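Local coordinates for variant surface glycoprotein MITAT 1.1 (Trypanosoma brucei brucei, PDB 5LY9) that forms a dense protective coat on the surface of the parasite, whose serial replacement by antigenically distinct variants lets the trypanosome evade the host immune response, at residues T160-T165 with E251-E256; P168-G173 with A215-I220; A230-M235 with P244-A249. All coordinates share one frame; numbering follows the deposited sequence.

Overall arrangement
All three contacts lie in the A-type family region of this chain, one piece of the longer GPI-anchored protein. Helix 244-254 serves two: interaction 1 meets its C-terminal end and interaction 3 its N-terminal half, their centres about 10 Å apart. Interactions 2 and 3, with centres about 9 Å apart, are buried, whereas interaction 1 is only partly so. Interaction 1 relies on side-chain N-H groups reaching loop carbonyls, interaction 2 joins a tyrosine hydroxyl to a carbonyl and a water, and interaction 3 has no hydrogen bond across it, only methionine side chains against the helix. T165 O lies 3.1 Å from M235 N, and L170 CD1 packs against W246 CZ3 at 3.3 Å.

Interaction 1 (T160-T165 with E251-E256); sequences TELTQT and EARNRE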
loop_
_atom_site.group_PDB
_atom_site.type_symbol
_atom_site.label_atom_id
_atom_site.label_comp_id
_atom_site.label_asym_id
_atom_site.label_seq_id
_atom_site.Cartn_x
_atom_site.Cartn_y
_atom_site.Cartn_z
ATOM N N THR A 160 -3.889 4.966 -20.532
ATOM C CA THR A 160 -4.814 5.029 -21.636
ATOM C C THR A 160 -6.013 4.184 -21.471
ATOM O O THR A 160 -7.055 4.444 -22.140
ATOM C CB THR A 160 -4.086 4.595 -22.958
ATOM O OG1 THR A 160 -3.224 3.476 -22.741
ATOM C CG2 THR A 160 -3.231 5.793 -23.435
ATOM N N GLU A 161 -5.900 3.111 -20.657
ATOM C CA GLU A 161 -7.000 2.162 -20.595
ATOM C C GLU A 161 -7.986 2.485 -19.467
ATOM O O GLU A 161 -9.188 2.169 -19.579
ATOM C CB GLU A 161 -6.529 0.724 -20.508
ATOM C CG GLU A 161 -5.428 0.375 -21.524
ATOM C CD GLU A 161 -5.811 0.773 -22.949
ATOM O OE1 GLU A 161 -6.966 0.541 -23.382
ATOM O OE2 GLU A 161 -4.926 1.405 -23.602
ATOM N N LEU A 162 -7.495 3.151 -18.424
ATOM C CA LEU A 162 -8.348 3.557 -17.302
ATOM C C LEU A 162 -7.971 4.979 -16.993
ATOM O O LEU A 162 -6.885 5.247 -16.457
ATOM C CB LEU A 162 -8.130 2.637 -16.084
ATOM C CG LEU A 162 -8.806 3.100 -14.778
ATOM C CD1 LEU A 162 -10.267 3.456 -15.077
ATOM C CD2 LEU A 162 -8.662 2.069 -13.638
ATOM N N THR A 163 -8.808 5.878 -17.474
ATOM C CA THR A 163 -8.495 7.315 -17.447
ATOM C C THR A 163 -9.319 7.979 -16.379
ATOM O O THR A 163 -10.076 7.304 -15.682
ATOM C CB THR A 163 -8.832 7.961 -18.781
ATOM O OG1 THR A 163 -10.246 7.935 -18.917
ATOM C CG2 THR A 163 -8.230 7.188 -19.965
ATOM N N GLN A 164 -9.197 9.305 -16.241
ATOM C CA GLN A 164 -10.059 10.057 -15.339
ATOM C C GLN A 164 -11.531 9.862 -15.617
ATOM O O GLN A 164 -12.311 9.862 -14.701
ATOM C CB GLN A 164 -9.773 11.560 -15.356
ATOM C CG GLN A 164 -8.436 11.838 -14.685
ATOM C CD GLN A 164 -8.227 13.354 -14.380
ATOM O OE1 GLN A 164 -9.184 14.143 -14.331
ATOM N NE2 GLN A 164 -6.989 13.735 -14.187
ATOM N N THR A 165 -11.875 9.666 -16.892
ATOM C CA THR A 165 -13.237 9.584 -17.312
ATOM C C THR A 165 -13.826 8.202 -17.149
ATOM O O THR A 165 -14.990 8.045 -16.785
ATOM C CB THR A 165 -13.327 10.078 -18.781
ATOM O OG1 THR A 165 -12.889 11.469 -18.784
ATOM C CG2 THR A 165 -14.767 10.003 -19.250
ATOM N N GLU A 251 -12.403 5.001 -9.394
ATOM C CA GLU A 251 -12.382 6.021 -8.332
ATOM C C GLU A 251 -11.079 5.964 -7.552
ATOM O O GLU A 251 -10.454 7.011 -7.304
ATOM C CB GLU A 251 -13.561 5.841 -7.410
ATOM C CG GLU A 251 -13.593 6.880 -6.315
ATOM C CD GLU A 251 -14.874 6.874 -5.516
ATOM O OE1 GLU A 251 -15.887 7.461 -6.023
ATOM O OE2 GLU A 251 -14.872 6.257 -4.436
ATOM N N ALA A 252 -10.597 4.766 -7.209
ATOM C CA ALA A 252 -9.370 4.697 -6.448
ATOM C C ALA A 252 -8.210 5.246 -7.271
ATOM O O ALA A 252 -7.319 5.901 -6.745
ATOM C CB ALA A 252 -9.084 3.270 -6.049
ATOM N N ARG A 253 -8.196 4.955 -8.569
ATOM C CA ARG A 253 -7.119 5.501 -9.356
ATOM C C ARG A 253 -7.147 7.024 -9.357
ATOM O O ARG A 253 -6.108 7.694 -9.209
ATOM C CB ARG A 253 -7.134 4.914 -10.785
ATOM C CG ARG A 253 -5.725 4.965 -11.386
ATOM C CD ARG A 253 -5.631 4.461 -12.767
ATOM N NE ARG A 253 -4.239 4.151 -13.094
ATOM C CZ ARG A 253 -3.831 3.811 -14.307
ATOM N NH1 ARG A 253 -4.707 3.764 -15.364
ATOM N NH2 ARG A 253 -2.534 3.444 -14.464
ATOM N N ASN A 254 -8.342 7.578 -9.515
ATOM C CA ASN A 254 -8.449 9.035 -9.531
ATOM C C ASN A 254 -8.052 9.635 -8.210
ATOM O O ASN A 254 -7.562 10.807 -8.208
ATOM C CB ASN A 254 -9.869 9.437 -9.841
ATOM C CG ASN A 254 -10.163 9.384 -11.283
ATOM O OD1 ASN A 254 -9.240 9.470 -12.110
ATOM N ND2 ASN A 254 -11.454 9.236 -11.624
ATOM N N ARG A 255 -8.254 8.925 -7.111
ATOM C CA ARG A 255 -7.951 9.468 -5.755
ATOM C C ARG A 255 -6.580 9.178 -5.177
ATOM O O ARG A 255 -6.317 9.541 -4.004
ATOM C CB ARG A 255 -9.069 9.080 -4.756
ATOM C CG ARG A 255 -10.299 9.783 -5.273
ATOM C CD ARG A 255 -11.568 9.549 -4.549
ATOM N NE ARG A 255 -12.641 10.291 -5.245
ATOM C CZ ARG A 255 -13.862 10.443 -4.751
ATOM N NH1 ARG A 255 -14.170 9.973 -3.542
ATOM N NH2 ARG A 255 -14.763 11.088 -5.455
ATOM N N GLU A 256 -5.660 8.696 -6.011
ATOM C CA GLU A 256 -4.321 8.356 -5.542
ATOM C C GLU A 256 -3.634 9.614 -5.032
ATOM O O GLU A 256 -3.570 10.671 -5.728
ATOM C CB GLU A 256 -3.473 7.820 -6.671
ATOM C CG GLU A 256 -3.934 6.468 -7.138
ATOM C CD GLU A 256 -3.339 6.005 -8.466
ATOM O OE1 GLU A 256 -2.807 6.832 -9.172
ATOM O OE2 GLU A 256 -3.459 4.779 -8.791
#
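R253 and N254, successive residues at the C-terminal end of helix 244-254, each send an N-H group to a carbonyl of the loop T160-T165. R253 comes first. Its chain is extended from CG to NE, with CG anti to the backbone N, and runs past the L162 side chain in the opposite direction, R253 CD lying 4.0 Å from both L162 CG and L162 CD2. At its tip R253 NH1 is 2.9 Å from L162 O, which sits at the edge of the guanidinium, near its plane; the N-H...O angle of 127° marks this bond as weak. The stronger partner of NH1 is E20, in a salt bridge, while NH2 bonds to T158 O.

N254 follows with a straighter bond: N254 ND2 reaches Q164 O at 3.3 Å and 160°, and the acceptor lies close to the amide plane of N254. W250 NE1 donates to the same oxygen, so two side-chain N-H groups of the helix grip it. N254 OD1 approaches Q164 CG to 3.6 Å, and the two side-chain amides are turned 79° apart. Q164 lies inside an ST turn, T163 OG1 accepting from T165 N at 3.1 Å. E20 of helix 8-21 also accepts loop N-H groups, including that of L162, which packs on L21 of that helix, while A252 faces helix 62-114 and R253 touches V24 of helix 24-55.

Interaction 2 (P168-G173 with A215-I220); sequences PNLQHG and AGYMTI
Y217 OH and Q171 O, 2.6 Å apart, form a short hydrogen bond between the loop P168-G173 and the residue just before strand 218-220. The hydroxyl is the donor. It meets the carbonyl at a C=O...O angle of 133°, tilted 23° from the carbonyl plane, and the acceptor itself lies in the plane of the tyrosine ring, at its edge. With CG anti to the backbone N (chi1 171°), the ring extends across to the loop and brings its hydroxyl to the Q171 backbone.

A water supplies a second, indirect link. It accepts from Q171 N at 3.0 Å and donates to Y217 OH at 2.9 Å, so the hydroxyl gives one bond and takes another, and both the N-H and the C=O of Q171 are tied to the same phenol.

Apolar contact comes from L170, whose side chain crosses that of Y217 at a slant. L170 CB lies 3.7 Å from Y217 OH and 4.1 Å from Y217 CZ. The L170 CD1 methyl sits over one face of the Y217 ring, 4.2 Å above its plane and displaced toward the rim.

Y217 and M218 form a classic beta bulge opposite V213. Strand 218-220 is an inner strand of a four-stranded antiparallel sheet, flanked by strands 211-213 and 228-229, and G173 opens edge strand 173-174, so the tyrosine reaches past strand 228-229 to the loop entering that edge. L170 and Y217 both rest on L14 of helix 8-21.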
loop_
_atom_site.group_PDB
_atom_site.type_symbol
_atom_site.label_atom_id
_atom_site.label_comp_id
_atom_site.label_asym_id
_atom_site.label_seq_id
_atom_site.Cartn_x
_atom_site.Cartn_y
_atom_site.Cartn_z
ATOM N N PRO A 168 -12.078 3.927 -21.700
ATOM C CA PRO A 168 -12.566 4.442 -23.021
ATOM C C PRO A 168 -12.553 3.426 -24.145
ATOM O O PRO A 168 -13.335 3.571 -25.095
ATOM C CB PRO A 168 -11.570 5.561 -23.354
ATOM C CG PRO A 168 -10.385 5.243 -22.526
ATOM C CD PRO A 168 -10.916 4.692 -21.239
ATOM N N ASN A 169 -11.711 2.401 -24.036
ATOM C CA ASN A 169 -11.590 1.422 -25.123
ATOM C C ASN A 169 -12.493 0.215 -24.988
ATOM O O ASN A 169 -12.613 -0.575 -25.951
ATOM C CB ASN A 169 -10.129 1.055 -25.335
ATOM C CG ASN A 169 -9.316 2.241 -25.761
ATOM O OD1 ASN A 169 -9.765 3.032 -26.590
ATOM N ND2 ASN A 169 -8.103 2.364 -25.242
ATOM N N LEU A 170 -13.117 0.008 -23.814
ATOM C CA LEU A 170 -14.086 -1.057 -23.670
ATOM C C LEU A 170 -15.310 -0.792 -24.451
ATOM O O LEU A 170 -15.910 0.305 -24.401
ATOM C CB LEU A 170 -14.484 -1.282 -22.194
ATOM C CG LEU A 170 -13.356 -1.715 -21.251
ATOM C CD1 LEU A 170 -13.928 -2.247 -19.948
ATOM C CD2 LEU A 170 -12.276 -2.614 -21.725
ATOM N N GLN A 171 -15.716 -1.799 -25.213
ATOM C CA GLN A 171 -16.890 -1.700 -26.049
ATOM C C GLN A 171 -18.136 -1.855 -25.249
ATOM O O GLN A 171 -18.105 -2.376 -24.105
ATOM C CB GLN A 171 -16.862 -2.823 -27.094
ATOM C CG GLN A 171 -15.611 -2.802 -27.943
ATOM C CD GLN A 171 -15.442 -1.453 -28.602
ATOM O OE1 GLN A 171 -14.645 -0.605 -28.144
ATOM N NE2 GLN A 171 -16.297 -1.177 -29.520
ATOM N N HIS A 172 -19.241 -1.383 -25.833
ATOM C CA HIS A 172 -20.543 -1.494 -25.169
ATOM C C HIS A 172 -21.604 -1.795 -26.235
ATOM O O HIS A 172 -21.468 -1.328 -27.364
ATOM C CB HIS A 172 -20.927 -0.236 -24.325
ATOM C CG HIS A 172 -21.003 1.029 -25.106
ATOM N ND1 HIS A 172 -22.181 1.484 -25.659
ATOM C CD2 HIS A 172 -20.051 1.940 -25.432
ATOM C CE1 HIS A 172 -21.946 2.618 -26.301
ATOM N NE2 HIS A 172 -20.652 2.883 -26.229
ATOM N N GLY A 173 -22.589 -2.583 -25.853
ATOM C CA GLY A 173 -23.703 -2.879 -26.702
ATOM C C GLY A 173 -24.006 -4.355 -26.637
ATOM O O GLY A 173 -23.786 -5.026 -25.628
ATOM N N ALA A 215 -17.027 -9.360 -13.543
ATOM C CA ALA A 215 -17.339 -8.413 -12.441
ATOM C C ALA A 215 -18.401 -7.369 -12.800
ATOM O O ALA A 215 -18.366 -6.219 -12.388
ATOM C CB ALA A 215 -16.044 -7.768 -11.967
ATOM N N GLY A 216 -19.409 -7.816 -13.533
ATOM C CA GLY A 216 -20.550 -6.977 -13.875
ATOM C C GLY A 216 -20.513 -6.330 -15.252
ATOM O O GLY A 216 -21.473 -5.700 -15.663
ATOM N N TYR A 217 -19.416 -6.413 -15.971
ATOM C CA TYR A 217 -19.325 -5.785 -17.265
ATOM C C TYR A 217 -20.192 -6.477 -18.297
ATOM O O TYR A 217 -20.849 -5.808 -19.147
ATOM C CB TYR A 217 -17.848 -5.805 -17.733
ATOM C CG TYR A 217 -17.561 -5.395 -19.119
ATOM C CD1 TYR A 217 -18.093 -4.228 -19.660
ATOM C CD2 TYR A 217 -16.696 -6.118 -19.887
ATOM C CE1 TYR A 217 -17.796 -3.858 -20.964
ATOM C CE2 TYR A 217 -16.398 -5.761 -21.182
ATOM C CZ TYR A 217 -16.876 -4.599 -21.722
ATOM O OH TYR A 217 -16.600 -4.233 -23.038
ATOM N N MET A 218 -20.206 -7.812 -18.241
ATOM C CA MET A 218 -20.831 -8.634 -19.276
ATOM C C MET A 218 -22.070 -9.312 -18.727
ATOM O O MET A 218 -22.040 -9.850 -17.637
ATOM C CB MET A 218 -19.883 -9.697 -19.858
ATOM C CG MET A 218 -20.576 -10.645 -20.848
ATOM S SD MET A 218 -19.431 -11.943 -21.444
ATOM C CE MET A 218 -18.808 -11.005 -22.669
ATOM N N THR A 219 -23.149 -9.261 -19.492
ATOM C CA THR A 219 -24.380 -10.005 -19.160
ATOM C C THR A 219 -24.516 -11.165 -20.153
ATOM O O THR A 219 -24.495 -10.914 -21.338
ATOM C CB THR A 219 -25.634 -9.092 -19.265
ATOM O OG1 THR A 219 -25.469 -7.961 -18.439
ATOM C CG2 THR A 219 -26.967 -9.888 -18.829
ATOM N N ILE A 220 -24.661 -12.407 -19.656
ATOM C CA ILE A 220 -24.950 -13.570 -20.429
ATOM C C ILE A 220 -26.498 -13.749 -20.388
ATOM O O ILE A 220 -27.090 -13.822 -19.326
ATOM C CB ILE A 220 -24.273 -14.770 -19.840
ATOM C CG1 ILE A 220 -22.758 -14.565 -19.954
ATOM C CG2 ILE A 220 -24.737 -16.047 -20.554
ATOM C CD1 ILE A 220 -21.848 -15.683 -19.403
HETATM O O HOH W 1 -14.370 -4.408 -24.830
#

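Interaction 3 (A230-M235 with P244-A249); sequences ANMQAM and PAWHEA
The closest approaches between M232 and M235 and the helix residues W246 and H247 are made by two methionine methyl groups, and no hydrogen bond crosses the contact. M232 CE comes especially close to W246, 3.4 Å from W246 CB and 3.5 Å from W246 CG. The sulfur is farther back: M232 SD is 5.2 Å from the centroid of the W246 five-membered ring and 20° off its normal, a Met-aromatic contact held at a distance. The two side chains cross at about a right angle. M232 is bent at both chi2 (-51°) and chi3 (-73°), which folds the methyl around to the base of the indole, so that CE rather than the sulfur makes the close approach.

The loop A230-M235 follows strand 228-229 and returns the chain to helix 244-254 by way of the short helix 239-242. Its bend begins with an Asx turn, N231 OD1 accepting from Q233 N at 3.0 Å with the donor nearly in line with the side-chain C=O; M232 lies at the middle of this turn and points toward the helix.

M235, three residues on, also points toward the helix but meets its backbone more than its side chains. M235 CE is 3.5 Å from H247 CA and 3.7 Å from W246 C, whereas its approaches to W246 CB and H247 CB are both 4.2 Å. The two methyls thus touch neighbouring parts of one helical turn, M232 at the indole and M235 along the main chain. The polar end of W246 is satisfied elsewhere, NE1 bonding to L214 O, and its ring meets Y167 edge-to-face. W246 also packs on L14 and L17 of helix 8-21 and on L101 and I105 of helix 62-114.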
loop_
_atom_site.group_PDB
_atom_site.type_symbol
_atom_site.label_atom_id
_atom_site.label_comp_id
_atom_site.label_asym_id
_atom_site.label_seq_id
_atom_site.Cartn_x
_atom_site.Cartn_y
_atom_site.Cartn_z
ATOM N N ALA A 230 -21.569 -3.654 -20.967
ATOM C CA ALA A 230 -22.043 -2.467 -20.358
ATOM C C ALA A 230 -21.179 -1.309 -20.828
ATOM O O ALA A 230 -20.079 -1.493 -21.225
ATOM C CB ALA A 230 -21.952 -2.587 -18.832
ATOM N N ASN A 231 -21.713 -0.091 -20.702
ATOM C CA ASN A 231 -20.936 1.085 -21.035
ATOM C C ASN A 231 -20.105 1.561 -19.849
ATOM O O ASN A 231 -20.640 2.120 -18.875
ATOM C CB ASN A 231 -21.877 2.142 -21.547
ATOM C CG ASN A 231 -21.153 3.331 -22.098
ATOM O OD1 ASN A 231 -19.983 3.579 -21.784
ATOM N ND2 ASN A 231 -21.889 4.144 -22.880
ATOM N N MET A 232 -18.798 1.350 -19.979
ATOM C CA MET A 232 -17.816 1.638 -18.934
ATOM C C MET A 232 -17.006 2.891 -19.313
ATOM O O MET A 232 -16.088 3.237 -18.602
ATOM C CB MET A 232 -16.840 0.475 -18.748
ATOM C CG MET A 232 -17.503 -0.874 -18.592
ATOM S SD MET A 232 -18.814 -0.956 -17.333
ATOM C CE MET A 232 -17.806 -0.897 -15.916
ATOM N N GLN A 233 -17.317 3.526 -20.446
ATOM C CA GLN A 233 -16.531 4.633 -20.958
ATOM C C GLN A 233 -16.747 5.859 -20.072
ATOM O O GLN A 233 -15.822 6.523 -19.808
ATOM C CB GLN A 233 -16.834 4.889 -22.447
ATOM C CG GLN A 233 -16.548 3.648 -23.294
ATOM C CD GLN A 233 -16.872 3.845 -24.758
ATOM O OE1 GLN A 233 -17.395 4.874 -25.144
ATOM N NE2 GLN A 233 -16.668 2.839 -25.545
ATOM N N ALA A 234 -17.964 6.136 -19.661
ATOM C CA ALA A 234 -18.319 7.331 -18.871
ATOM C C ALA A 234 -18.684 6.798 -17.494
ATOM O O ALA A 234 -19.850 6.477 -17.228
ATOM C CB ALA A 234 -19.546 7.999 -19.507
ATOM N N MET A 235 -17.699 6.577 -16.672
ATOM C CA MET A 235 -17.976 6.018 -15.335
ATOM C C MET A 235 -18.696 7.051 -14.436
ATOM O O MET A 235 -18.485 8.253 -14.563
ATOM C CB MET A 235 -16.665 5.596 -14.718
ATOM C CG MET A 235 -16.031 4.376 -15.395
ATOM S SD MET A 235 -17.033 2.883 -15.243
ATOM C CE MET A 235 -16.982 2.592 -13.464
ATOM N N PRO A 244 -19.485 -2.795 -9.248
ATOM C CA PRO A 244 -18.697 -2.154 -8.171
ATOM C C PRO A 244 -17.194 -2.285 -8.345
ATOM O O PRO A 244 -16.511 -1.337 -8.003
ATOM C CB PRO A 244 -19.162 -2.835 -6.869
ATOM C CG PRO A 244 -19.862 -4.018 -7.331
ATOM C CD PRO A 244 -20.465 -3.750 -8.681
ATOM N N ALA A 245 -16.654 -3.438 -8.711
ATOM C CA ALA A 245 -15.195 -3.523 -8.832
ATOM C C ALA A 245 -14.632 -2.543 -9.862
ATOM O O ALA A 245 -13.499 -2.047 -9.699
ATOM C CB ALA A 245 -14.734 -4.932 -9.142
ATOM N N TRP A 246 -15.398 -2.282 -10.938
ATOM C CA TRP A 246 -14.996 -1.344 -11.988
ATOM C C TRP A 246 -15.076 0.089 -11.493
ATOM O O TRP A 246 -14.166 0.852 -11.713
ATOM C CB TRP A 246 -15.874 -1.500 -13.218
ATOM C CG TRP A 246 -15.758 -2.859 -13.827
ATOM C CD1 TRP A 246 -16.418 -3.996 -13.482
ATOM C CD2 TRP A 246 -14.982 -3.197 -14.969
ATOM N NE1 TRP A 246 -16.103 -5.012 -14.337
ATOM C CE2 TRP A 246 -15.231 -4.549 -15.272
ATOM C CE3 TRP A 246 -14.091 -2.501 -15.764
ATOM C CZ2 TRP A 246 -14.583 -5.208 -16.352
ATOM C CZ3 TRP A 246 -13.460 -3.155 -16.807
ATOM C CH2 TRP A 246 -13.701 -4.470 -17.094
ATOM N N HIS A 247 -16.133 0.417 -10.783
ATOM C CA HIS A 247 -16.216 1.735 -10.173
ATOM C C HIS A 247 -15.080 1.921 -9.172
ATOM O O HIS A 247 -14.471 2.990 -9.150
ATOM C CB HIS A 247 -17.531 1.869 -9.403
ATOM C CG HIS A 247 -17.697 3.219 -8.803
ATOM N ND1 HIS A 247 -17.114 3.566 -7.621
ATOM C CD2 HIS A 247 -18.268 4.340 -9.288
ATOM C CE1 HIS A 247 -17.374 4.840 -7.359
ATOM N NE2 HIS A 247 -18.128 5.314 -8.323
ATOM N N GLU A 248 -14.769 0.885 -8.366
ATOM C CA GLU A 248 -13.780 1.009 -7.357
ATOM C C GLU A 248 -12.364 1.223 -7.914
ATOM O O GLU A 248 -11.644 2.111 -7.457
ATOM C CB GLU A 248 -13.804 -0.206 -6.417
ATOM C CG GLU A 248 -12.679 -0.185 -5.402
ATOM C CD GLU A 248 -12.752 0.924 -4.349
ATOM O OE1 GLU A 248 -13.732 1.675 -4.254
ATOM O OE2 GLU A 248 -11.792 1.029 -3.582
ATOM N N ALA A 249 -11.958 0.470 -8.947
ATOM C CA ALA A 249 -10.644 0.746 -9.579
ATOM C C ALA A 249 -10.583 2.133 -10.184
ATOM O O ALA A 249 -9.572 2.785 -10.073
ATOM C CB ALA A 249 -10.281 -0.270 -10.610
#